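Local atomic coordinates of beta-1,4-exocellulase (Thermobifida fusca, PDB entry 4B4H), a protein that probably hydrolyses beta-1,4-glycosidic bonds of cellulose as a family 6 cellobiohydrolase, this chain being its catalytic domain. Residues G96-G99 with P100-D104; T151-C154 with A155-Q159; V167-A170 with L171-G175. One frame throughout, in Å; residues are numbered along the deposited sequence. Where two conformers were deposited one is given.

Contact 1 of 3, residues G96-G99 with P100-D104; sequences GELG and PDELD
The amide of Gly99 gives its hydrogen to Glu102 OE2 in a short bond, N to OE2 2.7 Å and nearly straight at 170°. The carboxylate oxygen is met on its anti side, with the amide 32° out of the carboxylate plane. The same two residues are joined a second time by backbone atoms: Glu102 N donates to Gly99 O at 3.0 Å, closing a type I beta turn over Pro100 and Asp101. The carboxylate and the turn thus grip Gly99 on both its N-H and its C=O. Glu102 can reach back because its CG lies beside its own backbone N (chi1 -64°) and the chain then runs on extended. The side chains of Glu102 and Leu98 cross at about a right angle, with Leu98 CD2 3.9 Å from Glu102 OE1. That methyl borders the carboxylate, whose OE2 is already taken by the Gly99 amide.

Glu102 occupies the N-cap position, so the turn delivers the chain directly into helix 103-121. Leu98 packs on Arg105 and Tyr106 in the first turn of that helix, while Glu97 OE2 accepts hydrogen bonds from Ile43 N and Asn83 ND2. Pro100 leans on helix 152-160, and its carbonyl accepts from Asn160 ND2, tying the loop that follows strand 75-81 to a second helix.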
ATOM      1  N   GLY A  96       0.739  -4.483 -14.956  1.00 11.93           N
ATOM      2  CA  GLY A  96       1.206  -5.840 -14.670  1.00 11.12           C
ATOM      3  C   GLY A  96       1.434  -6.581 -15.968  1.00 10.71           C
ATOM      4  O   GLY A  96       0.590  -6.537 -16.857  1.00 11.51           O
ATOM      5  N   GLU A  97       2.600  -7.194 -16.119  1.00 10.06           N
ATOM      6  CA  GLU A  97       2.914  -7.822 -17.397  1.00  9.87           C
ATOM      7  C   GLU A  97       2.242  -9.181 -17.498  1.00  9.79           C
ATOM      8  O   GLU A  97       2.049  -9.705 -18.598  1.00  9.97           O
ATOM      9  CB  GLU A  97       4.424  -7.955 -17.553  1.00  9.96           C
ATOM     10  CG  GLU A  97       5.001  -8.955 -16.563  1.00  9.96           C
ATOM     11  CD  GLU A  97       6.460  -8.750 -16.239  1.00 10.26           C
ATOM     12  OE1 GLU A  97       7.174  -7.997 -16.946  1.00 10.74           O
ATOM     13  OE2 GLU A  97       6.894  -9.355 -15.242  1.00 10.37           O
ATOM     14  N   LEU A  98       1.860  -9.765 -16.369  1.00  9.04           N
ATOM     15  CA  LEU A  98       1.329 -11.125 -16.427  1.00  8.66           C
ATOM     16  C   LEU A  98      -0.186 -11.148 -16.588  1.00  8.49           C
ATOM     17  O   LEU A  98      -0.917 -10.593 -15.792  1.00  8.92           O
ATOM     18  CB  LEU A  98       1.765 -11.918 -15.187  1.00  8.10           C
ATOM     19  CG  LEU A  98       3.250 -12.253 -15.089  1.00  7.97           C
ATOM     20  CD1 LEU A  98       3.444 -13.399 -14.118  1.00  7.64           C
ATOM     21  CD2 LEU A  98       3.845 -12.619 -16.442  1.00  7.85           C
ATOM     22  N   GLY A  99      -0.648 -11.808 -17.648  1.00  8.61           N
ATOM     23  CA  GLY A  99      -2.077 -11.949 -17.892  1.00  8.09           C
ATOM     24  C   GLY A  99      -2.823 -12.908 -16.974  1.00  8.06           C
ATOM     25  O   GLY A  99      -2.212 -13.636 -16.180  1.00  7.69           O
ATOM     26  N   PRO A 100      -4.153 -12.966 -17.115  1.00  7.88           N
ATOM     27  CA  PRO A 100      -5.010 -13.716 -16.202  1.00  8.19           C
ATOM     28  C   PRO A 100      -4.792 -15.232 -16.220  1.00  8.44           C
ATOM     29  O   PRO A 100      -5.110 -15.910 -15.234  1.00  9.17           O
ATOM     30  CB  PRO A 100      -6.421 -13.364 -16.675  1.00  8.06           C
ATOM     31  CG  PRO A 100      -6.269 -12.924 -18.089  1.00  7.88           C
ATOM     32  CD  PRO A 100      -4.905 -12.345 -18.229  1.00  7.79           C
ATOM     33  N   ASP A 101      -4.266 -15.762 -17.322  1.00  9.00           N
ATOM     34  CA  ASP A 101      -4.031 -17.205 -17.392  1.00  9.02           C
ATOM     35  C   ASP A 101      -2.584 -17.594 -17.064  1.00  9.03           C
ATOM     36  O   ASP A 101      -2.207 -18.769 -17.159  1.00  9.11           O
ATOM     37  CB  ASP A 101      -4.450 -17.754 -18.762  1.00  9.55           C
ATOM     38  CG  ASP A 101      -5.902 -17.465 -19.077  1.00  9.95           C
ATOM     39  OD1 ASP A 101      -6.798 -18.197 -18.597  1.00 10.68           O
ATOM     40  OD2 ASP A 101      -6.155 -16.465 -19.784  1.00  9.90           O
ATOM     41  N   GLU A 102      -1.791 -16.604 -16.653  1.00  9.29           N
ATOM     42  CA  GLU A 102      -0.346 -16.779 -16.517  1.00  9.59           C
ATOM     43  C   GLU A 102       0.177 -17.142 -15.113  1.00  9.13           C
ATOM     44  O   GLU A 102       1.335 -16.881 -14.817  1.00  9.22           O
ATOM     45  CB  GLU A 102       0.388 -15.538 -17.065  1.00 10.31           C
ATOM     46  CG  GLU A 102       0.204 -15.280 -18.563  1.00 11.17           C
ATOM     47  CD  GLU A 102       1.250 -14.330 -19.110  1.00 11.76           C
ATOM     48  OE1 GLU A 102       2.393 -14.758 -19.350  1.00 13.06           O
ATOM     49  OE2 GLU A 102       0.939 -13.142 -19.304  1.00 12.35           O
ATOM     50  N   LEU A 103      -0.633 -17.809 -14.290  1.00  9.07           N
ATOM     51  CA  LEU A 103      -0.178 -18.221 -12.955  1.00  8.94           C
ATOM     52  C   LEU A 103       1.126 -19.036 -12.995  1.00  9.13           C
ATOM     53  O   LEU A 103       2.027 -18.829 -12.164  1.00  8.75           O
ATOM     54  CB  LEU A 103      -1.275 -18.995 -12.221  1.00  8.93           C
ATOM     55  CG  LEU A 103      -1.012 -19.426 -10.768  1.00  8.54           C
ATOM     56  CD1 LEU A 103      -0.547 -18.272  -9.885  1.00  8.87           C
ATOM     57  CD2 LEU A 103      -2.246 -20.080 -10.173  1.00  8.87           C
ATOM     58  N   ASP A 104       1.232 -19.948 -13.955  1.00  9.44           N
ATOM     59  CA  ASP A 104       2.447 -20.755 -14.069  1.00  9.93           C
ATOM     60  C   ASP A 104       3.740 -19.942 -14.265  1.00  9.59           C
ATOM     61  O   ASP A 104       4.790 -20.303 -13.705  1.00  9.54           O
ATOM     62  CB  ASP A 104       2.298 -21.842 -15.130  1.00 11.32           C
ATOM     63  CG  ASP A 104       1.331 -22.944 -14.710  1.00 12.72           C
ATOM     64  OD1 ASP A 104       1.192 -23.206 -13.494  1.00 13.64           O
ATOM     65  OD2 ASP A 104       0.708 -23.553 -15.610  1.00 13.38           O
TER

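Contact 2 of 3, residues T151-C154 with A155-Q159; sequences TELC and AYMKQ
Leu153 and Met157, one helical turn apart, meet through Leu153 CD1 and Met157 CG at 4.3 Å, a loose apolar touch. Met157 CG also lies against the backbone, 3.3 Å from Leu153 O, because chi1 of -61° sets it beside its own N before the chain bends at chi2 and chi3. Tyr156 does the reverse: with CG opposite its N (chi1 -166°), its ring leads away from the segment and its OH is hydrogen-bonded to Asp101 OD1, while Tyr156 CB rests 3.4 Å from both Glu152 O and Leu153 O.

Beneath these side chains runs a ladder of backbone bonds. Ala155 N donates to Thr151 O at 3.1 Å, and Tyr156, Met157 and Lys158 repeat the step to Glu152, Leu153 and Cys154. The first turn is finished by Thr151, whose OG1 accepts from Cys154 N at 3.1 Å.

Farther out, Thr151 OG1 is also hydrogen-bonded to Cys89 O, and Cys154 SG forms a disulfide with Cys89, so two links fasten the helix start to one neighbouring residue. That residue follows Asp88, a predicted active-site residue. The pattern is a classic threonine N-cap opening an alpha-helix, here additionally pinned by a disulfide.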
ATOM      1  N   THR A 151     -15.980  -6.152 -12.354  1.00 15.46           N
ATOM      2  CA  THR A 151     -15.286  -6.376 -13.618  1.00 14.81           C
ATOM      3  C   THR A 151     -15.222  -7.854 -13.981  1.00 14.33           C
ATOM      4  O   THR A 151     -15.101  -8.725 -13.108  1.00 13.61           O
ATOM      5  CB  THR A 151     -13.852  -5.799 -13.608  1.00 14.64           C
ATOM      6  OG1 THR A 151     -13.073  -6.503 -12.637  1.00 14.44           O
ATOM      7  CG2 THR A 151     -13.852  -4.290 -13.285  1.00 14.76           C
ATOM      8  N   GLU A 152     -15.282  -8.133 -15.278  1.00 13.55           N
ATOM      9  CA  GLU A 152     -15.180  -9.500 -15.782  1.00 13.75           C
ATOM     10  C   GLU A 152     -13.815 -10.100 -15.454  1.00 12.48           C
ATOM     11  O   GLU A 152     -13.716 -11.287 -15.146  1.00 11.97           O
ATOM     12  CB  GLU A 152     -15.476  -9.539 -17.281  1.00 15.27           C
ATOM     13  CG  GLU A 152     -16.832  -8.918 -17.605  1.00 17.21           C
ATOM     14  CD  GLU A 152     -17.535  -9.512 -18.811  1.00 18.31           C
ATOM     15  OE1 GLU A 152     -17.259 -10.674 -19.196  1.00 19.46           O
ATOM     16  OE2 GLU A 152     -18.397  -8.802 -19.372  1.00 19.79           O
ATOM     17  N   LEU A 153     -12.773  -9.277 -15.501  1.00 11.46           N
ATOM     18  CA  LEU A 153     -11.455  -9.712 -15.046  1.00 10.66           C
ATOM     19  C   LEU A 153     -11.420 -10.191 -13.593  1.00 10.35           C
ATOM     20  O   LEU A 153     -10.878 -11.267 -13.326  1.00  9.66           O
ATOM     21  CB  LEU A 153     -10.377  -8.651 -15.292  1.00  9.97           C
ATOM     22  CG  LEU A 153      -8.931  -9.081 -15.002  1.00  9.84           C
ATOM     23  CD1 LEU A 153      -8.536 -10.333 -15.780  1.00  9.45           C
ATOM     24  CD2 LEU A 153      -7.957  -7.951 -15.294  1.00  9.72           C
ATOM     25  N   CYS A 154     -11.974  -9.417 -12.658  1.00 10.44           N
ATOM     26  CA  CYS A 154     -11.995  -9.864 -11.259  1.00 10.47           C
ATOM     27  C   CYS A 154     -12.782 -11.161 -11.059  1.00 10.11           C
ATOM     28  O   CYS A 154     -12.306 -12.077 -10.379  1.00  9.98           O
ATOM     29  CB  CYS A 154     -12.500  -8.785 -10.309  1.00 10.92           C
ATOM     30  SG  CYS A 154     -11.395  -7.365 -10.133  1.00 12.92           S
ATOM     31  N   ALA A 155     -13.983 -11.238 -11.635  1.00 10.09           N
ATOM     32  CA  ALA A 155     -14.779 -12.458 -11.580  1.00 10.14           C
ATOM     33  C   ALA A 155     -13.970 -13.673 -12.067  1.00 10.06           C
ATOM     34  O   ALA A 155     -13.969 -14.734 -11.423  1.00 10.00           O
ATOM     35  CB  ALA A 155     -16.058 -12.294 -12.392  1.00  9.91           C
ATOM     36  N   TYR A 156     -13.251 -13.496 -13.178  1.00 10.05           N
ATOM     37  CA  TYR A 156     -12.387 -14.543 -13.730  1.00  9.90           C
ATOM     38  C   TYR A 156     -11.263 -14.996 -12.782  1.00  9.41           C
ATOM     39  O   TYR A 156     -10.987 -16.198 -12.662  1.00  9.04           O
ATOM     40  CB  TYR A 156     -11.773 -14.079 -15.053  1.00 10.33           C
ATOM     41  CG  TYR A 156     -11.129 -15.168 -15.873  1.00 10.64           C
ATOM     42  CD1 TYR A 156     -11.905 -16.078 -16.589  1.00 10.69           C
ATOM     43  CD2 TYR A 156      -9.734 -15.272 -15.965  1.00 10.84           C
ATOM     44  CE1 TYR A 156     -11.319 -17.072 -17.367  1.00 10.93           C
ATOM     45  CE2 TYR A 156      -9.139 -16.258 -16.741  1.00 11.13           C
ATOM     46  CZ  TYR A 156      -9.933 -17.150 -17.438  1.00 11.14           C
ATOM     47  OH  TYR A 156      -9.347 -18.135 -18.197  1.00 11.55           O
ATOM     48  N   MET A 157     -10.592 -14.030 -12.154  1.00  9.00           N
ATOM     49  CA  MET A 157      -9.511 -14.337 -11.213  1.00  9.44           C
ATOM     50  C   MET A 157     -10.050 -15.017  -9.948  1.00  9.67           C
ATOM     51  O   MET A 157      -9.381 -15.880  -9.362  1.00 10.02           O
ATOM     52  CB  MET A 157      -8.707 -13.062 -10.890  1.00  8.68           C
ATOM     53  CG  MET A 157      -8.009 -12.391 -12.084  1.00  8.34           C
ATOM     54  SD  MET A 157      -7.125 -13.536 -13.193  1.00  7.84           S
ATOM     55  CE  MET A 157      -6.000 -14.324 -12.051  1.00  7.67           C
ATOM     56  N   LYS A 158     -11.281 -14.685  -9.567  1.00 10.28           N
ATOM     57  CA  LYS A 158     -11.945 -15.360  -8.444  1.00 10.84           C
ATOM     58  C   LYS A 158     -12.306 -16.795  -8.837  1.00 10.68           C
ATOM     59  O   LYS A 158     -12.056 -17.740  -8.095  1.00 11.13           O
ATOM     60  CB  LYS A 158     -13.202 -14.613  -8.002  1.00 11.20           C
ATOM     61  CG  LYS A 158     -14.101 -15.447  -7.100  1.00 11.90           C
ATOM     62  CD  LYS A 158     -15.420 -14.762  -6.791  1.00 12.55           C
ATOM     63  CE  LYS A 158     -16.451 -15.781  -6.349  1.00 13.09           C
ATOM     64  NZ  LYS A 158     -17.846 -15.300  -6.532  1.00 13.77           N
ATOM     65  N   GLN A 159     -12.884 -16.948 -10.022  1.00 11.14           N
ATOM     66  CA  GLN A 159     -13.258 -18.258 -10.495  1.00 11.54           C
ATOM     67  C   GLN A 159     -12.045 -19.166 -10.674  1.00 11.16           C
ATOM     68  O   GLN A 159     -12.109 -20.338 -10.320  1.00 11.88           O
ATOM     69  CB  GLN A 159     -14.062 -18.139 -11.796  1.00 11.96           C
ATOM     70  CG  GLN A 159     -14.503 -19.460 -12.414  1.00 13.05           C
ATOM     71  CD  GLN A 159     -15.642 -20.138 -11.671  1.00 13.69           C
ATOM     72  OE1 GLN A 159     -16.483 -19.486 -11.044  1.00 14.75           O
ATOM     73  NE2 GLN A 159     -15.696 -21.465 -11.774  1.00 14.67           N
TER

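Contact 3 of 3, residues V167-A170 with L171-G175; sequences VGYA and LRKLG
Over one face of the Tyr169 ring lies Lys173 CG, 3.7 Å from the ring centroid and 21° off the normal, a CH-pi contact offset toward the rim. The lysine chain continues alongside the ring in the same direction, bringing Lys173 CD to 3.7 Å from Tyr169 OH. A chi1 of -74° keeps CG beside the backbone N and over the ring, and the bends at chi2 and chi3 carry CD on to the hydroxyl. Arg172 approaches obliquely, its guanidinium plane turned 83° from the ring plane and its NH2 3.6 Å from Tyr169 CE1. A bend at chi3 swings that group back to the tyrosine, and its NE is anchored by Ser212 O.

All of this happens on the last turns of helix 162-175, one of the helices that surround the parallel strands of this family 6 catalytic domain. Regular i to i+4 bonds carry the side chains, among them Lys173 N to Tyr169 O at 2.9 Å and Leu174 N to Ala170 O, also 2.9 Å.

Val167 and Leu171 run alongside each other in one direction, with CG1 of the valine 4.0 Å from CD1 of the leucine; Leu171 and Leu174 pack on strand 180-185. The tyrosine faces helix 103-121 instead, where its hydroxyl is hydrogen-bonded to Asp112 and its side chain touches Lys107 and Ile111.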
ATOM      1  N   VAL A 167      -0.960 -15.756  -4.369  1.00  6.68           N
ATOM      2  CA  VAL A 167      -0.615 -15.256  -3.036  1.00  6.49           C
ATOM      3  C   VAL A 167      -0.165 -16.380  -2.100  1.00  6.63           C
ATOM      4  O   VAL A 167       0.855 -16.232  -1.414  1.00  6.54           O
ATOM      5  CB  VAL A 167      -1.780 -14.451  -2.419  1.00  6.52           C
ATOM      6  CG1 VAL A 167      -1.545 -14.215  -0.937  1.00  6.54           C
ATOM      7  CG2 VAL A 167      -1.972 -13.135  -3.154  1.00  6.53           C
ATOM      8  N   GLY A 168      -0.909 -17.494  -2.076  1.00  6.49           N
ATOM      9  CA  GLY A 168      -0.527 -18.653  -1.268  1.00  6.39           C
ATOM     10  C   GLY A 168       0.880 -19.103  -1.557  1.00  6.29           C
ATOM     11  O   GLY A 168       1.675 -19.317  -0.633  1.00  6.25           O
ATOM     12  N   TYR A 169       1.175 -19.234  -2.850  1.00  6.11           N
ATOM     13  CA  TYR A 169       2.474 -19.645  -3.320  1.00  6.02           C
ATOM     14  C   TYR A 169       3.620 -18.766  -2.790  1.00  6.14           C
ATOM     15  O   TYR A 169       4.640 -19.296  -2.306  1.00  6.21           O
ATOM     16  CB  TYR A 169       2.465 -19.754  -4.863  1.00  6.03           C
ATOM     17  CG  TYR A 169       3.698 -20.441  -5.398  1.00  6.06           C
ATOM     18  CD1 TYR A 169       3.877 -21.817  -5.214  1.00  6.14           C
ATOM     19  CD2 TYR A 169       4.701 -19.727  -6.053  1.00  6.08           C
ATOM     20  CE1 TYR A 169       5.010 -22.459  -5.660  1.00  6.29           C
ATOM     21  CE2 TYR A 169       5.846 -20.362  -6.518  1.00  6.13           C
ATOM     22  CZ  TYR A 169       5.986 -21.740  -6.314  1.00  6.18           C
ATOM     23  OH  TYR A 169       7.097 -22.445  -6.742  1.00  6.46           O
ATOM     24  N   ALA A 170       3.405 -17.444  -2.822  1.00  5.99           N
ATOM     25  CA  ALA A 170       4.422 -16.470  -2.414  1.00  5.71           C
ATOM     26  C   ALA A 170       4.630 -16.606  -0.918  1.00  5.67           C
ATOM     27  O   ALA A 170       5.758 -16.610  -0.442  1.00  5.95           O
ATOM     28  CB  ALA A 170       4.018 -15.042  -2.772  1.00  5.86           C
ATOM     29  N   LEU A 171       3.527 -16.758  -0.197  1.00  5.56           N
ATOM     30  CA  LEU A 171       3.626 -16.896   1.244  1.00  5.62           C
ATOM     31  C   LEU A 171       4.467 -18.107   1.585  1.00  5.99           C
ATOM     32  O   LEU A 171       5.344 -18.030   2.431  1.00  6.02           O
ATOM     33  CB  LEU A 171       2.253 -17.015   1.874  1.00  5.50           C
ATOM     34  CG  LEU A 171       1.509 -15.682   1.919  1.00  5.39           C
ATOM     35  CD1 LEU A 171       0.061 -15.953   2.284  1.00  5.36           C
ATOM     36  CD2 LEU A 171       2.157 -14.773   2.959  1.00  5.49           C
ATOM     37  N   ARG A 172       4.219 -19.233   0.923  1.00  6.42           N
ATOM     38  CA  ARG A 172       4.997 -20.419   1.245  1.00  6.61           C
ATOM     39  C   ARG A 172       6.469 -20.293   0.844  1.00  6.70           C
ATOM     40  O   ARG A 172       7.366 -20.651   1.612  1.00  7.14           O
ATOM     41  CB  ARG A 172       4.405 -21.671   0.599  1.00  6.79           C
ATOM     42  CG  ARG A 172       5.318 -22.887   0.767  1.00  6.97           C
ATOM     43  CD  ARG A 172       4.607 -24.220   0.549  1.00  7.14           C
ATOM     44  NE  ARG A 172       4.030 -24.324  -0.797  1.00  7.19           N
ATOM     45  CZ  ARG A 172       4.683 -24.697  -1.893  1.00  7.32           C
ATOM     46  NH1 ARG A 172       5.982 -25.042  -1.865  1.00  7.46           N
ATOM     47  NH2 ARG A 172       4.000 -24.732  -3.048  1.00  7.78           N
ATOM     48  N   LYS A 173       6.712 -19.851  -0.383  1.00  6.73           N
ATOM     49  CA  LYS A 173       8.071 -19.809  -0.917  1.00  6.93           C
ATOM     50  C   LYS A 173       8.943 -18.835  -0.145  1.00  6.93           C
ATOM     51  O   LYS A 173      10.095 -19.138   0.186  1.00  6.66           O
ATOM     52  CB  LYS A 173       8.060 -19.449  -2.410  1.00  7.07           C
ATOM     53  CG  LYS A 173       7.608 -20.542  -3.386  1.00  7.26           C
ATOM     54  CD  LYS A 173       8.367 -21.861  -3.297  1.00  7.77           C
ATOM     55  CE  LYS A 173       9.812 -21.768  -3.765  1.00  8.00           C
ATOM     56  NZ  LYS A 173      10.422 -23.123  -3.888  1.00  9.19           N
ATOM     57  N   LEU A 174       8.393 -17.665   0.148  1.00  7.10           N
ATOM     58  CA  LEU A 174       9.143 -16.649   0.859  0.50  7.15           C
ATOM     59  C   LEU A 174       9.078 -16.947   2.352  1.00  7.29           C
ATOM     60  O   LEU A 174      10.054 -16.759   3.057  1.00  7.39           O
ATOM     61  CB  LEU A 174       8.622 -15.248   0.534  0.50  7.03           C
ATOM     62  CG  LEU A 174       8.560 -14.860  -0.950  0.50  6.88           C
ATOM     63  CD1 LEU A 174       8.240 -13.378  -1.097  0.50  6.92           C
ATOM     64  CD2 LEU A 174       9.851 -15.209  -1.687  0.50  6.77           C
ATOM     65  N   GLY A 175       7.934 -17.446   2.815  1.00  7.44           N
ATOM     66  CA  GLY A 175       7.764 -17.773   4.241  1.00  7.83           C
ATOM     67  C   GLY A 175       8.668 -18.869   4.770  1.00  8.25           C
ATOM     68  O   GLY A 175       8.971 -18.894   5.969  1.00  8.66           O
TER

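In the fold
The three contacts differ in chemistry as they differ in burial. Contact 1 is a surface turn held by polar bonds, contact 2 a partly buried helix start, and contact 3 a largely buried helix end in which a CH-pi contact and an apolar pair accompany the backbone bonds. Contacts 1 and 2 touch directly: Asp101 OD1 lies 2.6 Å from Tyr156 OH, while Pro100 packs against Leu153, Tyr156 and Met157. Contacts 1 and 3 do not touch, their centres about 17 Å apart, yet both involve helix 103-121, which begins in the first and is packed against by the third. Contacts 2 and 3 occupy successive helices, 152-160 and 162-175.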